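PDB 3FS3: nucleosome assembly protein 1, putative, which probably binds histones and acts as a chaperone in nucleosome assembly. Local coordinates for residues L111-V125 with T276-Y289. Residues are numbered along the deposited sequence; the frame is centred on the assembly and turned at random.
Sequences LPEFWLRALRNNNTV and TIKERIIPYAVDYY
Helix 114-120 crosses helix 276-289 almost at a right angle (89°), with the axes 7.5 Å apart, and the two backbones come closest where Ala118 CA lies 3.8 Å from Tyr289 CA. The small side chain of Ala118 allows this: its CB sits 3.6 Å from Ala285 O. Tyr289 has CG anti to its backbone N (chi1 169°), which swings the ring toward the N-terminal turn of helix 114-120, beside Leu111, Phe114 and Arg117. Leu111 CD2 covers one face of that ring. The Phe114 ring is nearly parallel to it but slid well aside, with centroids 5.5 Å apart. The aliphatic part of Arg117 runs alongside in the same direction. A water bonded to Tyr289 OH donates to Pro112 O, linking the phenol to the turn before the helix. At the other end of this helix, Asn121 ND2 donates to Tyr288 O at 2.6 Å, though the bond is bent (140°). Asn122 OD1 caps the next helix by a nearly straight bond from Val125 N, while Asn122 CB packs 3.7 Å from Ile281 CD1. Leu119 CD2 meets Ile281 CG2 at 4.0 Å. Trp115 and Phe114 both touch Ala285 CB. The packing is buried within the NAP-family fold. Trp115 and Ile277 continue it onto strand 140-147, Leu111 and Phe114 rest on Leu98 of helix 49-99, and Phe114 meets Leu58 and Val286 meets Gln62, both of the second subunit.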
loop_
_atom_site.group_PDB
_atom_site.type_symbol
_atom_site.label_atom_id
_atom_site.label_comp_id
_atom_site.label_asym_id
_atom_site.label_seq_id
_atom_site.Cartn_x
_atom_site.Cartn_y
_atom_site.Cartn_z
ATOM N N LEU A 111 -21.628 24.946 10.924
ATOM C CA LEU A 111 -20.201 25.232 10.737
ATOM C C LEU A 111 -19.961 25.417 9.238
ATOM O O LEU A 111 -19.479 24.513 8.536
ATOM C CB LEU A 111 -19.321 24.104 11.282
ATOM C CG LEU A 111 -17.841 24.473 11.425
ATOM C CD1 LEU A 111 -17.712 25.677 12.351
ATOM C CD2 LEU A 111 -17.051 23.294 11.986
ATOM N N PRO A 112 -20.305 26.611 8.730
ATOM C CA PRO A 112 -20.190 27.035 7.336
ATOM C C PRO A 112 -18.925 26.621 6.600
ATOM O O PRO A 112 -17.818 26.807 7.100
ATOM C CB PRO A 112 -20.336 28.556 7.433
ATOM C CG PRO A 112 -21.313 28.716 8.532
ATOM C CD PRO A 112 -20.772 27.733 9.568
ATOM N N GLU A 113 -19.108 26.061 5.404
ATOM C CA GLU A 113 -18.002 25.648 4.539
ATOM C C GLU A 113 -17.085 24.564 5.086
ATOM O O GLU A 113 -15.963 24.392 4.594
ATOM C CB GLU A 113 -17.154 26.873 4.161
ATOM C CG GLU A 113 -17.977 28.116 3.916
ATOM C CD GLU A 113 -17.199 29.225 3.231
ATOM O OE1 GLU A 113 -15.959 29.298 3.405
ATOM O OE2 GLU A 113 -17.837 30.035 2.527
ATOM N N PHE A 114 -17.564 23.814 6.075
ATOM C CA PHE A 114 -16.755 22.762 6.679
ATOM C C PHE A 114 -16.023 21.838 5.718
ATOM O O PHE A 114 -14.810 21.696 5.801
ATOM C CB PHE A 114 -17.593 21.883 7.609
ATOM C CG PHE A 114 -16.806 20.755 8.223
ATOM C CD1 PHE A 114 -15.909 21.003 9.264
ATOM C CD2 PHE A 114 -16.916 19.466 7.721
ATOM C CE1 PHE A 114 -15.130 19.975 9.796
ATOM C CE2 PHE A 114 -16.147 18.429 8.240
ATOM C CZ PHE A 114 -15.244 18.685 9.289
ATOM N N TRP A 115 -16.756 21.184 4.824
ATOM C CA TRP A 115 -16.121 20.250 3.901
ATOM C C TRP A 115 -15.257 20.937 2.846
ATOM O O TRP A 115 -14.182 20.438 2.504
ATOM C CB TRP A 115 -17.169 19.347 3.232
ATOM C CG TRP A 115 -17.894 18.486 4.205
ATOM C CD1 TRP A 115 -19.158 18.679 4.686
ATOM C CD2 TRP A 115 -17.386 17.320 4.867
ATOM N NE1 TRP A 115 -19.466 17.707 5.607
ATOM C CE2 TRP A 115 -18.398 16.863 5.740
ATOM C CE3 TRP A 115 -16.173 16.619 4.806
ATOM C CZ2 TRP A 115 -18.238 15.731 6.548
ATOM C CZ3 TRP A 115 -16.013 15.495 5.606
ATOM C CH2 TRP A 115 -17.045 15.061 6.468
ATOM N N LEU A 116 -15.711 22.075 2.333
ATOM C CA LEU A 116 -14.914 22.781 1.342
ATOM C C LEU A 116 -13.542 23.069 1.923
ATOM O O LEU A 116 -12.527 22.813 1.275
ATOM C CB LEU A 116 -15.558 24.100 0.930
ATOM C CG LEU A 116 -14.607 24.993 0.109
ATOM C CD1 LEU A 116 -14.122 24.233 -1.126
ATOM C CD2 LEU A 116 -15.311 26.286 -0.301
ATOM N N ARG A 117 -13.508 23.588 3.147
ATOM C CA ARG A 117 -12.236 23.922 3.771
ATOM C C ARG A 117 -11.396 22.701 4.095
ATOM O O ARG A 117 -10.181 22.722 3.927
ATOM C CB ARG A 117 -12.461 24.782 5.010
ATOM C CG ARG A 117 -12.937 26.172 4.637
ATOM C CD ARG A 117 -13.091 27.100 5.824
ATOM N NE ARG A 117 -13.719 28.357 5.418
ATOM C CZ ARG A 117 -14.206 29.263 6.259
ATOM N NH1 ARG A 117 -14.143 29.061 7.571
ATOM N NH2 ARG A 117 -14.767 30.370 5.788
ATOM N N ALA A 118 -12.034 21.627 4.546
ATOM C CA ALA A 118 -11.290 20.410 4.836
ATOM C C ALA A 118 -10.652 19.938 3.526
ATOM O O ALA A 118 -9.461 19.630 3.483
ATOM C CB ALA A 118 -12.225 19.330 5.397
ATOM N N LEU A 119 -11.447 19.889 2.457
ATOM C CA LEU A 119 -10.946 19.465 1.147
ATOM C C LEU A 119 -9.832 20.392 0.644
ATOM O O LEU A 119 -8.826 19.929 0.105
ATOM C CB LEU A 119 -12.083 19.441 0.121
ATOM C CG LEU A 119 -13.203 18.413 0.296
ATOM C CD1 LEU A 119 -14.345 18.733 -0.653
ATOM C CD2 LEU A 119 -12.667 17.017 0.036
ATOM N N ARG A 120 -10.016 21.695 0.823
ATOM C CA ARG A 120 -9.022 22.681 0.397
ATOM C C ARG A 120 -7.686 22.471 1.096
ATOM O O ARG A 120 -6.635 22.567 0.465
ATOM C CB ARG A 120 -9.511 24.107 0.686
ATOM C CG ARG A 120 -10.260 24.774 -0.458
ATOM C CD ARG A 120 -9.357 24.918 -1.672
ATOM N NE ARG A 120 -9.949 25.757 -2.711
ATOM C CZ ARG A 120 -9.527 25.778 -3.972
ATOM N NH1 ARG A 120 -8.514 25.004 -4.334
ATOM N NH2 ARG A 120 -10.117 26.565 -4.866
ATOM N N ASN A 121 -7.733 22.180 2.394
ATOM C CA ASN A 121 -6.527 21.968 3.183
ATOM C C ASN A 121 -5.789 20.656 2.927
ATOM O O ASN A 121 -4.825 20.337 3.624
ATOM C CB ASN A 121 -6.837 22.106 4.679
ATOM C CG ASN A 121 -7.206 23.532 5.066
ATOM O OD1 ASN A 121 -6.687 24.487 4.495
ATOM N ND2 ASN A 121 -8.095 23.680 6.043
ATOM N N ASN A 122 -6.243 19.883 1.948
ATOM C CA ASN A 122 -5.562 18.634 1.601
ATOM C C ASN A 122 -4.958 18.838 0.216
ATOM O O ASN A 122 -5.682 19.046 -0.756
ATOM C CB ASN A 122 -6.538 17.454 1.594
ATOM C CG ASN A 122 -5.938 16.203 0.975
ATOM O OD1 ASN A 122 -5.697 16.151 -0.231
ATOM N ND2 ASN A 122 -5.693 15.189 1.797
ATOM N N ASN A 123 -3.631 18.784 0.138
ATOM C CA ASN A 123 -2.905 18.999 -1.115
ATOM C C ASN A 123 -3.474 18.285 -2.333
ATOM O O ASN A 123 -3.846 18.931 -3.313
ATOM C CB ASN A 123 -1.437 18.602 -0.954
ATOM C CG ASN A 123 -0.782 19.273 0.238
ATOM O OD1 ASN A 123 -1.011 20.455 0.505
ATOM N ND2 ASN A 123 0.051 18.525 0.956
ATOM N N THR A 124 -3.531 16.958 -2.267
ATOM C CA THR A 124 -4.035 16.138 -3.366
ATOM C C THR A 124 -5.407 16.574 -3.883
ATOM O O THR A 124 -5.585 16.778 -5.087
ATOM C CB THR A 124 -4.117 14.650 -2.955
ATOM O OG1 THR A 124 -2.833 14.207 -2.503
ATOM C CG2 THR A 124 -4.540 13.793 -4.130
ATOM N N VAL A 125 -6.373 16.712 -2.979
ATOM C CA VAL A 125 -7.725 17.109 -3.362
ATOM C C VAL A 125 -7.818 18.573 -3.765
ATOM O O VAL A 125 -8.595 18.933 -4.650
ATOM C CB VAL A 125 -8.730 16.871 -2.218
ATOM C CG1 VAL A 125 -10.116 17.374 -2.630
ATOM C CG2 VAL A 125 -8.768 15.392 -1.857
ATOM N N THR A 276 -7.836 9.468 -1.271
ATOM C CA THR A 276 -7.537 10.503 -0.295
ATOM C C THR A 276 -8.792 10.886 0.483
ATOM O O THR A 276 -8.737 11.102 1.693
ATOM C CB THR A 276 -6.964 11.758 -0.977
ATOM O OG1 THR A 276 -5.767 11.409 -1.682
ATOM C CG2 THR A 276 -6.637 12.825 0.049
ATOM N N ILE A 277 -9.918 10.973 -0.213
ATOM C CA ILE A 277 -11.169 11.326 0.440
ATOM C C ILE A 277 -11.558 10.212 1.395
ATOM O O ILE A 277 -11.920 10.455 2.539
ATOM C CB ILE A 277 -12.301 11.538 -0.590
ATOM C CG1 ILE A 277 -12.044 12.830 -1.373
ATOM C CG2 ILE A 277 -13.662 11.573 0.121
ATOM C CD1 ILE A 277 -13.083 13.141 -2.434
ATOM N N LYS A 278 -11.456 8.984 0.906
ATOM C CA LYS A 278 -11.798 7.800 1.677
ATOM C C LYS A 278 -10.926 7.568 2.905
ATOM O O LYS A 278 -11.433 7.346 4.000
ATOM C CB LYS A 278 -11.723 6.572 0.760
ATOM C CG LYS A 278 -11.732 5.227 1.467
ATOM C CD LYS A 278 -11.817 4.096 0.444
ATOM C CE LYS A 278 -11.858 2.725 1.103
ATOM N NZ LYS A 278 -10.557 2.363 1.740
ATOM N N GLU A 279 -9.614 7.633 2.728
ATOM C CA GLU A 279 -8.700 7.361 3.832
ATOM C C GLU A 279 -8.210 8.563 4.626
ATOM O O GLU A 279 -7.738 8.408 5.748
ATOM C CB GLU A 279 -7.487 6.598 3.308
ATOM C CG GLU A 279 -7.836 5.409 2.441
ATOM C CD GLU A 279 -6.625 4.569 2.104
ATOM O OE1 GLU A 279 -5.661 5.117 1.522
ATOM O OE2 GLU A 279 -6.637 3.360 2.426
ATOM N N ARG A 280 -8.323 9.753 4.050
ATOM C CA ARG A 280 -7.838 10.954 4.713
ATOM C C ARG A 280 -8.893 11.964 5.143
ATOM O O ARG A 280 -9.003 12.274 6.326
ATOM C CB ARG A 280 -6.796 11.637 3.822
ATOM C CG ARG A 280 -5.378 11.099 4.014
ATOM C CD ARG A 280 -4.875 11.482 5.400
ATOM N NE ARG A 280 -3.440 11.280 5.567
ATOM C CZ ARG A 280 -2.731 11.785 6.573
ATOM N NH1 ARG A 280 -3.325 12.520 7.501
ATOM N NH2 ARG A 280 -1.426 11.560 6.648
ATOM N N ILE A 281 -9.659 12.478 4.187
ATOM C CA ILE A 281 -10.690 13.467 4.477
ATOM C C ILE A 281 -11.744 12.955 5.456
ATOM O O ILE A 281 -12.025 13.587 6.469
ATOM C CB ILE A 281 -11.401 13.918 3.178
ATOM C CG1 ILE A 281 -10.366 14.421 2.167
ATOM C CG2 ILE A 281 -12.419 15.013 3.482
ATOM C CD1 ILE A 281 -9.647 15.688 2.586
ATOM N N ILE A 282 -12.325 11.805 5.151
ATOM C CA ILE A 282 -13.363 11.227 5.997
ATOM C C ILE A 282 -12.891 10.844 7.414
ATOM O O ILE A 282 -13.550 11.167 8.399
ATOM C CB ILE A 282 -14.001 10.010 5.277
ATOM C CG1 ILE A 282 -14.765 10.501 4.040
ATOM C CG2 ILE A 282 -14.901 9.242 6.210
ATOM C CD1 ILE A 282 -15.374 9.405 3.199
ATOM N N PRO A 283 -11.739 10.172 7.539
ATOM C CA PRO A 283 -11.296 9.805 8.896
ATOM C C PRO A 283 -10.800 10.968 9.774
ATOM O O PRO A 283 -10.915 10.916 11.009
ATOM C CB PRO A 283 -10.179 8.790 8.634
ATOM C CG PRO A 283 -10.512 8.223 7.262
ATOM C CD PRO A 283 -10.947 9.464 6.515
ATOM N N TYR A 284 -10.271 12.017 9.135
ATOM C CA TYR A 284 -9.698 13.165 9.839
ATOM C C TYR A 284 -10.237 14.529 9.398
ATOM O O TYR A 284 -9.529 15.529 9.484
ATOM C CB TYR A 284 -8.180 13.169 9.623
ATOM C CG TYR A 284 -7.531 11.798 9.657
ATOM C CD1 TYR A 284 -7.670 10.965 10.765
ATOM C CD2 TYR A 284 -6.773 11.339 8.583
ATOM C CE1 TYR A 284 -7.073 9.711 10.807
ATOM C CE2 TYR A 284 -6.168 10.087 8.611
ATOM C CZ TYR A 284 -6.322 9.278 9.727
ATOM O OH TYR A 284 -5.719 8.044 9.767
ATOM N N ALA A 285 -11.484 14.574 8.946
ATOM C CA ALA A 285 -12.085 15.810 8.449
ATOM C C ALA A 285 -11.795 17.099 9.195
ATOM O O ALA A 285 -11.215 18.033 8.627
ATOM C CB ALA A 285 -13.583 15.643 8.324
ATOM N N VAL A 286 -12.200 17.161 10.461
ATOM C CA VAL A 286 -12.016 18.387 11.222
ATOM C C VAL A 286 -10.571 18.851 11.307
ATOM O O VAL A 286 -10.317 20.050 11.324
ATOM C CB VAL A 286 -12.612 18.276 12.656
ATOM C CG1 VAL A 286 -11.755 17.357 13.538
ATOM C CG2 VAL A 286 -12.729 19.669 13.263
ATOM N N ASP A 287 -9.627 17.913 11.349
ATOM C CA ASP A 287 -8.216 18.278 11.424
ATOM C C ASP A 287 -7.745 18.916 10.126
ATOM O O ASP A 287 -6.819 19.736 10.123
ATOM C CB ASP A 287 -7.359 17.064 11.780
ATOM C CG ASP A 287 -7.426 16.731 13.255
ATOM O OD1 ASP A 287 -7.914 17.579 14.032
ATOM O OD2 ASP A 287 -6.980 15.636 13.646
ATOM N N TYR A 288 -8.370 18.534 9.017
ATOM C CA TYR A 288 -8.035 19.158 7.746
ATOM C C TYR A 288 -8.675 20.542 7.781
ATOM O O TYR A 288 -8.038 21.535 7.440
ATOM C CB TYR A 288 -8.573 18.334 6.573
ATOM C CG TYR A 288 -7.587 17.289 6.121
ATOM C CD1 TYR A 288 -6.413 17.655 5.451
ATOM C CD2 TYR A 288 -7.793 15.944 6.408
ATOM C CE1 TYR A 288 -5.467 16.699 5.080
ATOM C CE2 TYR A 288 -6.854 14.976 6.044
ATOM C CZ TYR A 288 -5.696 15.361 5.382
ATOM O OH TYR A 288 -4.774 14.404 5.037
ATOM N N TYR A 289 -9.933 20.609 8.216
ATOM C CA TYR A 289 -10.621 21.890 8.311
ATOM C C TYR A 289 -9.716 22.869 9.063
ATOM O O TYR A 289 -9.453 23.966 8.578
ATOM C CB TYR A 289 -11.942 21.728 9.059
ATOM C CG TYR A 289 -12.594 23.034 9.441
ATOM C CD1 TYR A 289 -13.494 23.670 8.586
ATOM C CD2 TYR A 289 -12.310 23.639 10.665
ATOM C CE1 TYR A 289 -14.099 24.883 8.947
ATOM C CE2 TYR A 289 -12.903 24.843 11.034
ATOM C CZ TYR A 289 -13.797 25.460 10.175
ATOM O OH TYR A 289 -14.396 26.643 10.564
HETATM O O HOH W 1 -16.591 27.818 9.265
#